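Local structure of PKS_KS domain-containing protein (Photorhabdus luminescens subsp. laumondii, 6SMO) at residues 94-99 / 127-132; 102-107 / 176-181; 326-331 / 389-394. The protein probably acts as a beta-ketoacyl-ACP synthase (ketosynthase) of polyketide or fatty acid assembly, and here holds a penta-oxo dodecanal chain in its pocket. All coordinates share one frame; numbering follows the deposited sequence.

Contact 1: 94-99 / 127-132; sequences RKYLQF and IATAIA. With LKZ (3,5,7,9,11-pentakis(oxidanylidene)dodecanal), chain H.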
ATOM      1  N   ARG B  94      13.020  14.376  -7.173  1.00 54.60           N
ATOM      2  CA  ARG B  94      12.309  13.237  -7.818  1.00 53.86           C
ATOM      3  C   ARG B  94      13.115  11.946  -7.610  1.00 51.13           C
ATOM      4  O   ARG B  94      13.273  11.183  -8.584  1.00 50.98           O
ATOM      5  CB  ARG B  94      12.085  13.519  -9.310  1.00 55.60           C
ATOM      6  CG  ARG B  94      11.038  14.584  -9.601  1.00 57.75           C
ATOM      7  CD  ARG B  94       9.627  14.025  -9.595  1.00 58.38           C
ATOM      8  NE  ARG B  94       8.688  14.874 -10.319  1.00 60.17           N
ATOM      9  CZ  ARG B  94       8.124  15.983  -9.841  1.00 60.86           C
ATOM     10  NH1 ARG B  94       8.396  16.410  -8.618  1.00 60.60           N
ATOM     11  NH2 ARG B  94       7.283  16.668 -10.597  1.00 61.41           N
ATOM     12  N   LYS B  95      13.597  11.715  -6.384  1.00 49.03           N
ATOM     13  CA  LYS B  95      14.452  10.552  -6.014  1.00 47.98           C
ATOM     14  C   LYS B  95      13.676   9.245  -6.213  1.00 45.57           C
ATOM     15  O   LYS B  95      14.279   8.278  -6.720  1.00 44.93           O
ATOM     16  CB  LYS B  95      14.924  10.664  -4.562  1.00 49.16           C
ATOM     17  CG  LYS B  95      16.098  11.605  -4.325  1.00 50.45           C
ATOM     18  CD  LYS B  95      16.178  12.099  -2.893  1.00 51.34           C
ATOM     19  CE  LYS B  95      17.592  12.219  -2.368  1.00 52.16           C
ATOM     20  NZ  LYS B  95      17.608  12.410  -0.897  1.00 52.33           N
ATOM     21  N   TYR B  96      12.399   9.218  -5.813  1.00 43.83           N
ATOM     22  CA  TYR B  96      11.497   8.038  -5.903  1.00 42.31           C
ATOM     23  C   TYR B  96      11.498   7.495  -7.338  1.00 41.80           C
ATOM     24  O   TYR B  96      11.658   6.271  -7.515  1.00 40.76           O
ATOM     25  CB  TYR B  96      10.077   8.392  -5.446  1.00 41.73           C
ATOM     26  CG  TYR B  96       9.023   7.406  -5.885  1.00 40.83           C
ATOM     27  CD1 TYR B  96       9.063   6.085  -5.467  1.00 40.28           C
ATOM     28  CD2 TYR B  96       7.992   7.785  -6.732  1.00 40.63           C
ATOM     29  CE1 TYR B  96       8.107   5.169  -5.873  1.00 39.93           C
ATOM     30  CE2 TYR B  96       7.027   6.881  -7.145  1.00 40.20           C
ATOM     31  CZ  TYR B  96       7.084   5.568  -6.714  1.00 39.84           C
ATOM     32  OH  TYR B  96       6.137   4.670  -7.117  1.00 39.44           O
ATOM     33  N   LEU B  97      11.325   8.383  -8.323  1.00 42.05           N
ATOM     34  CA  LEU B  97      11.307   8.039  -9.771  1.00 42.19           C
ATOM     35  C   LEU B  97      12.730   7.709 -10.243  1.00 42.44           C
ATOM     36  O   LEU B  97      12.874   6.765 -11.046  1.00 43.21           O
ATOM     37  CB  LEU B  97      10.710   9.213 -10.559  1.00 42.08           C
ATOM     38  CG  LEU B  97      10.559   9.010 -12.067  1.00 41.97           C
ATOM     39  CD1 LEU B  97       9.903   7.674 -12.393  1.00 41.67           C
ATOM     40  CD2 LEU B  97       9.759  10.149 -12.682  1.00 42.32           C
ATOM     41  N   GLN B  98      13.737   8.443  -9.756  1.00 42.52           N
ATOM     42  CA  GLN B  98      15.162   8.294 -10.165  1.00 42.75           C
ATOM     43  C   GLN B  98      15.677   6.902  -9.772  1.00 41.35           C
ATOM     44  O   GLN B  98      16.234   6.218 -10.653  1.00 40.35           O
ATOM     45  CB  GLN B  98      16.033   9.386  -9.537  1.00 44.07           C
ATOM     46  CG  GLN B  98      17.398   9.526 -10.200  1.00 45.31           C
ATOM     47  CD  GLN B  98      18.446  10.081  -9.267  1.00 46.16           C
ATOM     48  OE1 GLN B  98      18.286  11.150  -8.681  1.00 46.60           O
ATOM     49  NE2 GLN B  98      19.544   9.354  -9.128  1.00 47.15           N
ATOM     50  N   PHE B  99      15.502   6.507  -8.505  1.00 40.40           N
ATOM     51  CA  PHE B  99      16.011   5.228  -7.935  1.00 39.90           C
ATOM     52  C   PHE B  99      15.368   4.036  -8.655  1.00 39.46           C
ATOM     53  O   PHE B  99      16.057   3.011  -8.834  1.00 39.48           O
ATOM     54  CB  PHE B  99      15.752   5.140  -6.427  1.00 39.71           C
ATOM     55  CG  PHE B  99      16.456   6.165  -5.572  1.00 40.16           C
ATOM     56  CD1 PHE B  99      17.617   6.795  -5.999  1.00 40.31           C
ATOM     57  CD2 PHE B  99      15.969   6.475  -4.309  1.00 40.15           C
ATOM     58  CE1 PHE B  99      18.256   7.728  -5.197  1.00 40.36           C
ATOM     59  CE2 PHE B  99      16.612   7.405  -3.508  1.00 40.09           C
ATOM     60  CZ  PHE B  99      17.755   8.030  -3.953  1.00 40.18           C
ATOM     61  N   ILE B 127       6.170  -2.274  -9.401  1.00 32.84           N
ATOM     62  CA  ILE B 127       7.048  -1.449  -8.517  1.00 32.74           C
ATOM     63  C   ILE B 127       6.176  -0.820  -7.427  1.00 32.84           C
ATOM     64  O   ILE B 127       5.316   0.017  -7.766  1.00 32.37           O
ATOM     65  CB  ILE B 127       7.826  -0.391  -9.327  1.00 32.80           C
ATOM     66  CG1 ILE B 127       8.740  -1.046 -10.367  1.00 32.99           C
ATOM     67  CG2 ILE B 127       8.601   0.537  -8.401  1.00 32.73           C
ATOM     68  CD1 ILE B 127       9.302  -0.090 -11.393  1.00 33.19           C
ATOM     69  N   ALA B 128       6.405  -1.213  -6.170  1.00 33.03           N
ATOM     70  CA  ALA B 128       5.624  -0.796  -4.982  1.00 33.36           C
ATOM     71  C   ALA B 128       6.283   0.417  -4.315  1.00 33.53           C
ATOM     72  O   ALA B 128       7.463   0.699  -4.606  1.00 33.30           O
ATOM     73  CB  ALA B 128       5.510  -1.950  -4.020  1.00 33.51           C
ATOM     74  N   THR B 129       5.532   1.103  -3.450  1.00 33.77           N
ATOM     75  CA  THR B 129       5.988   2.278  -2.660  1.00 33.96           C
ATOM     76  C   THR B 129       5.026   2.500  -1.489  1.00 34.50           C
ATOM     77  O   THR B 129       3.836   2.161  -1.635  1.00 34.48           O
ATOM     78  CB  THR B 129       6.087   3.533  -3.538  1.00 33.84           C
ATOM     79  OG1 THR B 129       6.851   4.509  -2.828  1.00 33.25           O
ATOM     80  CG2 THR B 129       4.738   4.108  -3.911  1.00 33.86           C
ATOM     81  N   ALA B 130       5.524   3.077  -0.400  1.00 35.40           N
ATOM     82  CA  ALA B 130       4.687   3.398   0.773  1.00 35.83           C
ATOM     83  C   ALA B 130       4.183   4.845   0.671  1.00 36.54           C
ATOM     84  O   ALA B 130       2.992   5.048   0.927  1.00 36.38           O
ATOM     85  CB  ALA B 130       5.482   3.163   2.029  1.00 36.03           C
ATOM     86  N   ILE B 131       5.037   5.797   0.269  1.00 37.43           N
ATOM     87  CA  ILE B 131       4.628   7.237   0.195  1.00 38.29           C
ATOM     88  C   ILE B 131       4.884   7.832  -1.192  1.00 38.61           C
ATOM     89  O   ILE B 131       4.580   9.005  -1.366  1.00 38.60           O
ATOM     90  CB  ILE B 131       5.333   8.086   1.269  1.00 39.01           C
ATOM     91  CG1 ILE B 131       6.690   8.589   0.781  1.00 39.31           C
ATOM     92  CG2 ILE B 131       5.455   7.348   2.580  1.00 39.46           C
ATOM     93  CD1 ILE B 131       7.679   8.820   1.883  1.00 39.64           C
ATOM     94  N   ALA B 132       5.472   7.072  -2.110  1.00 38.94           N
ATOM     95  CA  ALA B 132       5.793   7.525  -3.487  1.00 39.73           C
ATOM     96  C   ALA B 132       6.598   8.834  -3.421  1.00 40.67           C
ATOM     97  O   ALA B 132       7.556   8.885  -2.623  1.00 41.16           O
ATOM     98  CB  ALA B 132       4.519   7.664  -4.286  1.00 39.40           C
TER
HETATM   99  C4  LKZ H 501       4.163   9.163   6.675  1.00 56.67           C
HETATM  100  C5  LKZ H 501       3.204   8.184   6.046  1.00 55.90           C
HETATM  101  C6  LKZ H 501       3.802   7.081   5.167  1.00 54.13           C
HETATM  102  C7  LKZ H 501       3.643   5.754   5.876  1.00 53.98           C
HETATM  103  C8  LKZ H 501       4.079   4.460   5.177  1.00 53.57           C
HETATM  104  C10 LKZ H 501       6.023   0.760   8.318  1.00 50.39           C
HETATM  105  C22 LKZ H 501       4.166  10.419   5.826  1.00 57.45           C
HETATM  106  C11 LKZ H 501       7.255   0.836   7.453  1.00 49.00           C
HETATM  107  O19 LKZ H 501       8.319   1.258   7.867  1.00 50.76           O
HETATM  108  C3  LKZ H 501       4.939   1.372   7.451  1.00 51.25           C
HETATM  109  O23 LKZ H 501       3.905   0.764   7.234  1.00 51.50           O
HETATM  110  C2  LKZ H 501       5.258   2.706   6.764  1.00 52.69           C
HETATM  111  C9  LKZ H 501       3.977   3.338   6.214  1.00 53.28           C
HETATM  112  O20 LKZ H 501       2.887   3.024   6.650  1.00 54.56           O
HETATM  113  O21 LKZ H 501       3.222   5.729   7.012  1.00 53.48           O
HETATM  114  O22 LKZ H 501       2.003   8.304   6.225  1.00 56.92           O
HETATM  115  O24 LKZ H 501       3.473  11.390   6.093  1.00 58.84           O
HETATM  116  C23 LKZ H 501       5.089  10.400   4.623  1.00 57.56           C
HETATM  117  O   HOH W   1       5.035   2.567  -8.893  1.00 30.15           O

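Contact 2: 102-107 / 176-181; sequences DAAEMA and KKYGAS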
ATOM      1  N   ASP B 102      16.992   3.767 -12.221  1.00 40.03           N
ATOM      2  CA  ASP B 102      18.412   3.350 -12.060  1.00 40.56           C
ATOM      3  C   ASP B 102      18.472   1.848 -11.755  1.00 40.27           C
ATOM      4  O   ASP B 102      19.257   1.144 -12.421  1.00 40.56           O
ATOM      5  CB  ASP B 102      19.116   4.161 -10.968  1.00 41.26           C
ATOM      6  CG  ASP B 102      19.298   5.632 -11.303  1.00 41.82           C
ATOM      7  OD1 ASP B 102      19.295   5.968 -12.504  1.00 42.53           O
ATOM      8  OD2 ASP B 102      19.440   6.432 -10.356  1.00 42.29           O
ATOM      9  N   ALA B 103      17.673   1.387 -10.787  1.00 39.89           N
ATOM     10  CA  ALA B 103      17.609  -0.022 -10.329  1.00 39.80           C
ATOM     11  C   ALA B 103      17.103  -0.922 -11.463  1.00 39.68           C
ATOM     12  O   ALA B 103      17.671  -2.017 -11.646  1.00 39.60           O
ATOM     13  CB  ALA B 103      16.729  -0.129  -9.107  1.00 39.58           C
ATOM     14  N   ALA B 104      16.075  -0.476 -12.194  1.00 39.67           N
ATOM     15  CA  ALA B 104      15.459  -1.200 -13.332  1.00 40.17           C
ATOM     16  C   ALA B 104      16.498  -1.409 -14.440  1.00 41.07           C
ATOM     17  O   ALA B 104      16.550  -2.525 -14.994  1.00 41.52           O
ATOM     18  CB  ALA B 104      14.256  -0.444 -13.840  1.00 39.89           C
ATOM     19  N   GLU B 105      17.292  -0.374 -14.742  1.00 41.82           N
ATOM     20  CA  GLU B 105      18.355  -0.399 -15.784  1.00 42.81           C
ATOM     21  C   GLU B 105      19.403  -1.457 -15.414  1.00 42.50           C
ATOM     22  O   GLU B 105      19.777  -2.248 -16.303  1.00 42.32           O
ATOM     23  CB  GLU B 105      18.986   0.989 -15.939  1.00 43.32           C
ATOM     24  CG  GLU B 105      19.964   1.094 -17.098  1.00 44.61           C
ATOM     25  CD  GLU B 105      19.377   0.763 -18.460  1.00 45.50           C
ATOM     26  OE1 GLU B 105      18.287   1.283 -18.775  1.00 46.15           O
ATOM     27  OE2 GLU B 105      20.006  -0.023 -19.197  1.00 47.01           O
ATOM     28  N   MET B 106      19.842  -1.471 -14.151  1.00 42.70           N
ATOM     29  CA  MET B 106      20.857  -2.420 -13.615  1.00 43.28           C
ATOM     30  C   MET B 106      20.303  -3.850 -13.642  1.00 42.56           C
ATOM     31  O   MET B 106      21.067  -4.766 -14.008  1.00 42.76           O
ATOM     32  CB  MET B 106      21.244  -2.052 -12.179  1.00 43.99           C
ATOM     33  CG  MET B 106      22.076  -0.792 -12.093  1.00 45.31           C
ATOM     34  SD  MET B 106      22.296  -0.212 -10.396  1.00 46.55           S
ATOM     35  CE  MET B 106      23.623   0.967 -10.641  1.00 48.00           C
ATOM     36  N   ALA B 107      19.031  -4.026 -13.272  1.00 42.22           N
ATOM     37  CA  ALA B 107      18.345  -5.335 -13.156  1.00 42.17           C
ATOM     38  C   ALA B 107      18.164  -5.966 -14.543  1.00 42.37           C
ATOM     39  O   ALA B 107      18.390  -7.186 -14.667  1.00 42.74           O
ATOM     40  CB  ALA B 107      17.023  -5.163 -12.450  1.00 41.99           C
ATOM     41  N   LYS B 176       7.091   1.925 -19.761  1.00 41.42           N
ATOM     42  CA  LYS B 176       7.260   2.723 -21.008  1.00 42.62           C
ATOM     43  C   LYS B 176       8.635   2.441 -21.627  1.00 41.67           C
ATOM     44  O   LYS B 176       8.699   2.281 -22.861  1.00 41.44           O
ATOM     45  CB  LYS B 176       7.098   4.220 -20.719  1.00 44.53           C
ATOM     46  CG  LYS B 176       5.672   4.748 -20.800  1.00 46.12           C
ATOM     47  CD  LYS B 176       5.280   5.219 -22.185  1.00 48.53           C
ATOM     48  CE  LYS B 176       5.826   6.591 -22.523  1.00 50.09           C
ATOM     49  NZ  LYS B 176       5.555   6.959 -23.932  1.00 51.44           N
ATOM     50  N   LYS B 177       9.684   2.377 -20.799  1.00 41.00           N
ATOM     51  CA  LYS B 177      11.107   2.331 -21.235  1.00 41.35           C
ATOM     52  C   LYS B 177      11.423   0.989 -21.914  1.00 40.69           C
ATOM     53  O   LYS B 177      12.136   1.012 -22.935  1.00 40.07           O
ATOM     54  CB  LYS B 177      12.045   2.570 -20.047  1.00 42.03           C
ATOM     55  CG  LYS B 177      13.491   2.869 -20.420  1.00 43.09           C
ATOM     56  CD  LYS B 177      14.368   3.231 -19.238  1.00 43.40           C
ATOM     57  CE  LYS B 177      15.804   3.514 -19.627  1.00 44.20           C
ATOM     58  NZ  LYS B 177      15.940   4.801 -20.350  1.00 45.00           N
ATOM     59  N   TYR B 178      10.926  -0.128 -21.367  1.00 40.08           N
ATOM     60  CA  TYR B 178      11.262  -1.511 -21.805  1.00 40.25           C
ATOM     61  C   TYR B 178      10.067  -2.178 -22.503  1.00 39.79           C
ATOM     62  O   TYR B 178      10.185  -3.369 -22.856  1.00 39.90           O
ATOM     63  CB  TYR B 178      11.752  -2.335 -20.611  1.00 40.23           C
ATOM     64  CG  TYR B 178      12.849  -1.669 -19.820  1.00 40.75           C
ATOM     65  CD1 TYR B 178      14.107  -1.473 -20.367  1.00 41.09           C
ATOM     66  CD2 TYR B 178      12.628  -1.216 -18.529  1.00 40.65           C
ATOM     67  CE1 TYR B 178      15.119  -0.852 -19.653  1.00 41.33           C
ATOM     68  CE2 TYR B 178      13.628  -0.594 -17.800  1.00 40.89           C
ATOM     69  CZ  TYR B 178      14.878  -0.410 -18.364  1.00 41.25           C
ATOM     70  OH  TYR B 178      15.863   0.205 -17.647  1.00 41.76           O
ATOM     71  N   GLY B 179       8.967  -1.443 -22.704  1.00 39.77           N
ATOM     72  CA  GLY B 179       7.803  -1.880 -23.503  1.00 39.77           C
ATOM     73  C   GLY B 179       7.044  -3.025 -22.851  1.00 39.42           C
ATOM     74  O   GLY B 179       6.816  -4.042 -23.534  1.00 40.06           O
ATOM     75  N   ALA B 180       6.657  -2.862 -21.582  1.00 39.19           N
ATOM     76  CA  ALA B 180       5.831  -3.821 -20.811  1.00 38.92           C
ATOM     77  C   ALA B 180       4.348  -3.569 -21.111  1.00 39.04           C
ATOM     78  O   ALA B 180       3.863  -2.470 -20.778  1.00 38.99           O
ATOM     79  CB  ALA B 180       6.123  -3.684 -19.338  1.00 38.68           C
ATOM     80  N   SER B 181       3.665  -4.546 -21.721  1.00 39.49           N
ATOM     81  CA  SER B 181       2.239  -4.461 -22.138  1.00 39.98           C
ATOM     82  C   SER B 181       1.336  -5.279 -21.204  1.00 39.83           C
ATOM     83  O   SER B 181       0.116  -5.037 -21.226  1.00 40.53           O
ATOM     84  CB  SER B 181       2.066  -4.891 -23.571  1.00 40.64           C
ATOM     85  OG  SER B 181       2.956  -4.183 -24.422  1.00 41.23           O
TER

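Contact 3: 326-331 / 389-394; sequences VNYISA and QYVHPT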
ATOM      1  N   VAL B 326      14.036 -25.363   6.210  1.00 38.76           N
ATOM      2  CA  VAL B 326      14.323 -23.914   6.449  1.00 38.30           C
ATOM      3  C   VAL B 326      15.532 -23.809   7.388  1.00 38.50           C
ATOM      4  O   VAL B 326      15.392 -24.194   8.566  1.00 40.02           O
ATOM      5  CB  VAL B 326      13.100 -23.171   7.023  1.00 37.77           C
ATOM      6  CG1 VAL B 326      13.410 -21.710   7.312  1.00 37.42           C
ATOM      7  CG2 VAL B 326      11.885 -23.285   6.114  1.00 37.86           C
ATOM      8  N   ASN B 327      16.666 -23.305   6.883  1.00 37.81           N
ATOM      9  CA  ASN B 327      17.938 -23.173   7.648  1.00 37.50           C
ATOM     10  C   ASN B 327      18.500 -21.747   7.525  1.00 37.46           C
ATOM     11  O   ASN B 327      19.696 -21.569   7.817  1.00 37.59           O
ATOM     12  CB  ASN B 327      18.962 -24.227   7.213  1.00 37.38           C
ATOM     13  CG  ASN B 327      19.506 -24.009   5.816  1.00 37.05           C
ATOM     14  OD1 ASN B 327      18.856 -23.397   4.971  1.00 36.94           O
ATOM     15  ND2 ASN B 327      20.703 -24.511   5.562  1.00 36.91           N
ATOM     16  N   TYR B 328      17.676 -20.768   7.134  1.00 37.16           N
ATOM     17  CA  TYR B 328      18.046 -19.327   7.101  1.00 36.80           C
ATOM     18  C   TYR B 328      16.787 -18.459   6.975  1.00 36.33           C
ATOM     19  O   TYR B 328      15.867 -18.835   6.223  1.00 37.33           O
ATOM     20  CB  TYR B 328      19.020 -19.029   5.960  1.00 36.76           C
ATOM     21  CG  TYR B 328      19.260 -17.555   5.747  1.00 37.02           C
ATOM     22  CD1 TYR B 328      19.936 -16.801   6.693  1.00 37.00           C
ATOM     23  CD2 TYR B 328      18.777 -16.903   4.624  1.00 37.04           C
ATOM     24  CE1 TYR B 328      20.145 -15.442   6.521  1.00 36.91           C
ATOM     25  CE2 TYR B 328      18.978 -15.545   4.437  1.00 36.85           C
ATOM     26  CZ  TYR B 328      19.664 -14.811   5.387  1.00 36.84           C
ATOM     27  OH  TYR B 328      19.861 -13.474   5.201  1.00 36.70           O
ATOM     28  N   ILE B 329      16.762 -17.329   7.690  1.00 35.51           N
ATOM     29  CA  ILE B 329      15.629 -16.355   7.725  1.00 34.63           C
ATOM     30  C   ILE B 329      16.194 -14.936   7.582  1.00 34.30           C
ATOM     31  O   ILE B 329      17.017 -14.542   8.430  1.00 33.74           O
ATOM     32  CB  ILE B 329      14.803 -16.518   9.020  1.00 34.52           C
ATOM     33  CG1 ILE B 329      14.204 -17.922   9.150  1.00 34.59           C
ATOM     34  CG2 ILE B 329      13.728 -15.445   9.121  1.00 34.19           C
ATOM     35  CD1 ILE B 329      13.848 -18.313  10.566  1.00 34.89           C
ATOM     36  N   SER B 330      15.770 -14.205   6.546  1.00 34.00           N
ATOM     37  CA  SER B 330      16.032 -12.754   6.352  1.00 34.13           C
ATOM     38  C   SER B 330      14.903 -11.954   7.012  1.00 34.44           C
ATOM     39  O   SER B 330      13.953 -11.572   6.303  1.00 35.49           O
ATOM     40  CB  SER B 330      16.170 -12.409   4.890  1.00 33.76           C
ATOM     41  OG  SER B 330      16.323 -11.008   4.712  1.00 33.63           O
ATOM     42  N   ALA B 331      14.999 -11.718   8.324  1.00 34.24           N
ATOM     43  CA  ALA B 331      13.939 -11.084   9.142  1.00 34.26           C
ATOM     44  C   ALA B 331      13.816  -9.598   8.783  1.00 34.57           C
ATOM     45  O   ALA B 331      14.793  -9.026   8.259  1.00 34.60           O
ATOM     46  CB  ALA B 331      14.222 -11.269  10.611  1.00 34.29           C
ATOM     47  N   GLN B 389      26.321 -18.444  -1.215  1.00 37.05           N
ATOM     48  CA  GLN B 389      26.292 -19.331  -0.018  1.00 37.03           C
ATOM     49  C   GLN B 389      26.977 -18.624   1.159  1.00 36.71           C
ATOM     50  O   GLN B 389      27.758 -19.280   1.878  1.00 37.58           O
ATOM     51  CB  GLN B 389      26.961 -20.673  -0.329  1.00 37.68           C
ATOM     52  CG  GLN B 389      26.245 -21.491  -1.395  1.00 38.26           C
ATOM     53  CD  GLN B 389      24.986 -22.148  -0.883  1.00 38.35           C
ATOM     54  OE1 GLN B 389      23.972 -21.494  -0.644  1.00 38.47           O
ATOM     55  NE2 GLN B 389      25.036 -23.459  -0.721  1.00 38.97           N
ATOM     56  N   TYR B 390      26.695 -17.329   1.333  1.00 35.81           N
ATOM     57  CA  TYR B 390      27.206 -16.471   2.434  1.00 35.25           C
ATOM     58  C   TYR B 390      26.019 -15.790   3.120  1.00 34.61           C
ATOM     59  O   TYR B 390      24.997 -15.546   2.450  1.00 34.53           O
ATOM     60  CB  TYR B 390      28.207 -15.440   1.903  1.00 34.75           C
ATOM     61  CG  TYR B 390      28.931 -14.662   2.973  1.00 34.33           C
ATOM     62  CD1 TYR B 390      30.118 -15.129   3.515  1.00 34.37           C
ATOM     63  CD2 TYR B 390      28.430 -13.461   3.450  1.00 33.91           C
ATOM     64  CE1 TYR B 390      30.790 -14.423   4.501  1.00 34.38           C
ATOM     65  CE2 TYR B 390      29.089 -12.742   4.436  1.00 33.89           C
ATOM     66  CZ  TYR B 390      30.274 -13.225   4.963  1.00 34.13           C
ATOM     67  OH  TYR B 390      30.930 -12.523   5.932  1.00 34.36           O
ATOM     68  N   VAL B 391      26.158 -15.500   4.416  1.00 34.45           N
ATOM     69  CA  VAL B 391      25.116 -14.837   5.254  1.00 34.53           C
ATOM     70  C   VAL B 391      25.725 -13.570   5.867  1.00 34.24           C
ATOM     71  O   VAL B 391      26.710 -13.697   6.621  1.00 34.00           O
ATOM     72  CB  VAL B 391      24.579 -15.796   6.333  1.00 34.78           C
ATOM     73  CG1 VAL B 391      23.613 -15.101   7.277  1.00 35.17           C
ATOM     74  CG2 VAL B 391      23.924 -17.023   5.719  1.00 34.69           C
ATOM     75  N   HIS B 392      25.163 -12.398   5.546  1.00 34.18           N
ATOM     76  CA  HIS B 392      25.604 -11.080   6.077  1.00 34.28           C
ATOM     77  C   HIS B 392      25.221 -10.990   7.552  1.00 34.85           C
ATOM     78  O   HIS B 392      24.208 -11.553   7.964  1.00 35.24           O
ATOM     79  CB  HIS B 392      25.050  -9.918   5.235  1.00 33.98           C
ATOM     80  CG  HIS B 392      23.587  -9.661   5.395  1.00 33.44           C
ATOM     81  ND1 HIS B 392      23.044  -9.153   6.561  1.00 33.16           N
ATOM     82  CD2 HIS B 392      22.557  -9.804   4.532  1.00 33.01           C
ATOM     83  CE1 HIS B 392      21.742  -9.017   6.416  1.00 32.79           C
ATOM     84  NE2 HIS B 392      21.418  -9.411   5.180  1.00 32.57           N
ATOM     85  N   PRO B 393      26.020 -10.292   8.392  1.00 35.46           N
ATOM     86  CA  PRO B 393      25.736 -10.191   9.823  1.00 35.68           C
ATOM     87  C   PRO B 393      24.765  -9.059  10.183  1.00 35.89           C
ATOM     88  O   PRO B 393      24.577  -8.166   9.376  1.00 35.73           O
ATOM     89  CB  PRO B 393      27.124  -9.890  10.402  1.00 36.02           C
ATOM     90  CG  PRO B 393      27.788  -9.045   9.331  1.00 36.03           C
ATOM     91  CD  PRO B 393      27.248  -9.572   8.015  1.00 35.69           C
ATOM     92  N   THR B 394      24.177  -9.135  11.380  1.00 36.21           N
ATOM     93  CA  THR B 394      23.443  -8.027  12.048  1.00 36.57           C
ATOM     94  C   THR B 394      24.455  -7.227  12.877  1.00 36.88           C
ATOM     95  O   THR B 394      24.821  -7.703  13.968  1.00 37.18           O
ATOM     96  CB  THR B 394      22.295  -8.556  12.919  1.00 36.40           C
ATOM     97  OG1 THR B 394      21.574  -9.536  12.173  1.00 36.75           O
ATOM     98  CG2 THR B 394      21.348  -7.465  13.371  1.00 36.35           C
TER

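Contact 1: 94-99 / 127-132
A chi1 of 163° swings the Y96 ring away from its own backbone N and out of helix 95-111, while in T129 a chi1 of -165° puts OG1 anti to the backbone N and leaves CG2 between N and the carbonyl carbon. The two side chains then cross at about a right angle: T129 OG1 lies obliquely at Y96 CE1 (3.4 Å), and T129 CG2 packs beside Y96 OH (3.5 Å). A132 covers one face of the ring in a CH-pi contact, its CA 3.8 Å from the Y96 centroid and only 4° off the ring normal. The turn that brings A132 to this face carries an ST motif, in which A132 N donates to T129 OG1 over 3.0 Å, just where strand 123-128 of the thiolase-type sheet runs out into a loop. T129 OG1 is also hydrogen-bonded to S218 O on the adjoining strand 212-219. The phenol end is doubly held, by F167 O and by a water that donates to Y96 OH (3.0 Å) and to I127 O (2.8 Å). Within the turn, A130 and I131 line the pocket of the bound pentaoxo-dodecanal, with A130 CB 3.7 Å from ligand atom C8; E219 takes hydrogen bonds from the backbone N of both.

Contact 2: 102-107 / 176-181
Y178 reaches E105 with its hydroxyl: Y178 OH donates to E105 OE1 over 2.9 Å. The oxygen is approached from above the carboxylate, 59° out of its plane, yet it lies at the edge of the Y178 ring and close to the ring plane. A bend at chi2 (58°) turns the glutamate chain so that its carboxylate meets the tyrosine hydroxyl. Backbone E105 N lies 3.3 Å from Y178 OH, at an angle too poor for a hydrogen bond. The other carboxylate oxygen, E105 OE2, has a weak hydrogen bond from Q109 NE2, one turn further along the helix. K177 NZ stays 4.5 Å from E105 OE1, beyond salt-bridge range, so any electrostatic help from its charge is probably modest. K177 touches the glutamate through CE, 3.4 Å from E105 OE1, while its CG lies over the centre of one face of the Y178 ring. On the apolar side, A104 CB meets Y178 CE2 obliquely at 4.0 Å. Y178 and A180 rest on F123 of strand 123-128, while A103 and A107 rest on strand 263-271. The contact joins helices 95-111 and 169-178 where both pack on the central sheet, as in the layered alpha/beta architecture of the thiolase fold.

Contact 3: 326-331 / 389-394
The Y328 ring has S330 N above one face, 4.0 Å from the plane and offset toward the rim, and V391 CG1 comes to it obliquely, 3.6 Å from Y328 CE1. V391 CG2 is the second methyl to reach the ring, 4.1 Å from Y328 CD1, so both branches of the valine pack around the same CD1-CE1 bond. The two side chains run past each other in opposite directions. For the tyrosine, a chi1 of 171° sets CG opposite the backbone N and lays the CD1-CE1 side of the ring against V391. The H392 ring is a looser neighbour: Y328 OH lies oblique to it and 4.4 Å from H392 NE2, too far for a bond. Strand 326-330 sits in the central sheet between strands 420-427 and 360-361, and its parallel partner 360-361 follows it by a beta-alpha-beta crossover through helix 337-350. The short strand 390-391 pairs outside that sheet, with 414-415, so the tyrosine-valine packing joins two separate sheets of the C-terminal half. Polar ties accompany this packing. N361 ND2 is hydrogen-bonded to both Y328 OH and H392 O, while E385 takes a bond from H392 N through OE2 and has a weak one to Y328 OH through OE1. H392 ND1 makes a nearly straight (173°) but long and weak bond to P393 O at 3.4 Å.

From the N terminus, helix 95-111 supplies the first segments of contact 1 and contact 2. The chain returns at 127-132 to close contact 1, after 27 residues, and at 176-181 to close contact 2, after 68. Because 102-107 lies inside the first loop and 176-181 beyond it, the two contacts cross rather than nest; their centres are about 14 Å apart. Together they tie one helix to the end of strand 123-128 and to helix 169-178. Contact 3 follows in series: after 57 residues the chain returns at 389-394 and ties strand 326-330 of the central sheet to strand 390-391 of a two-stranded one. Contacts 1 and 3 reach the central sheet on opposite sides of the chain's centre.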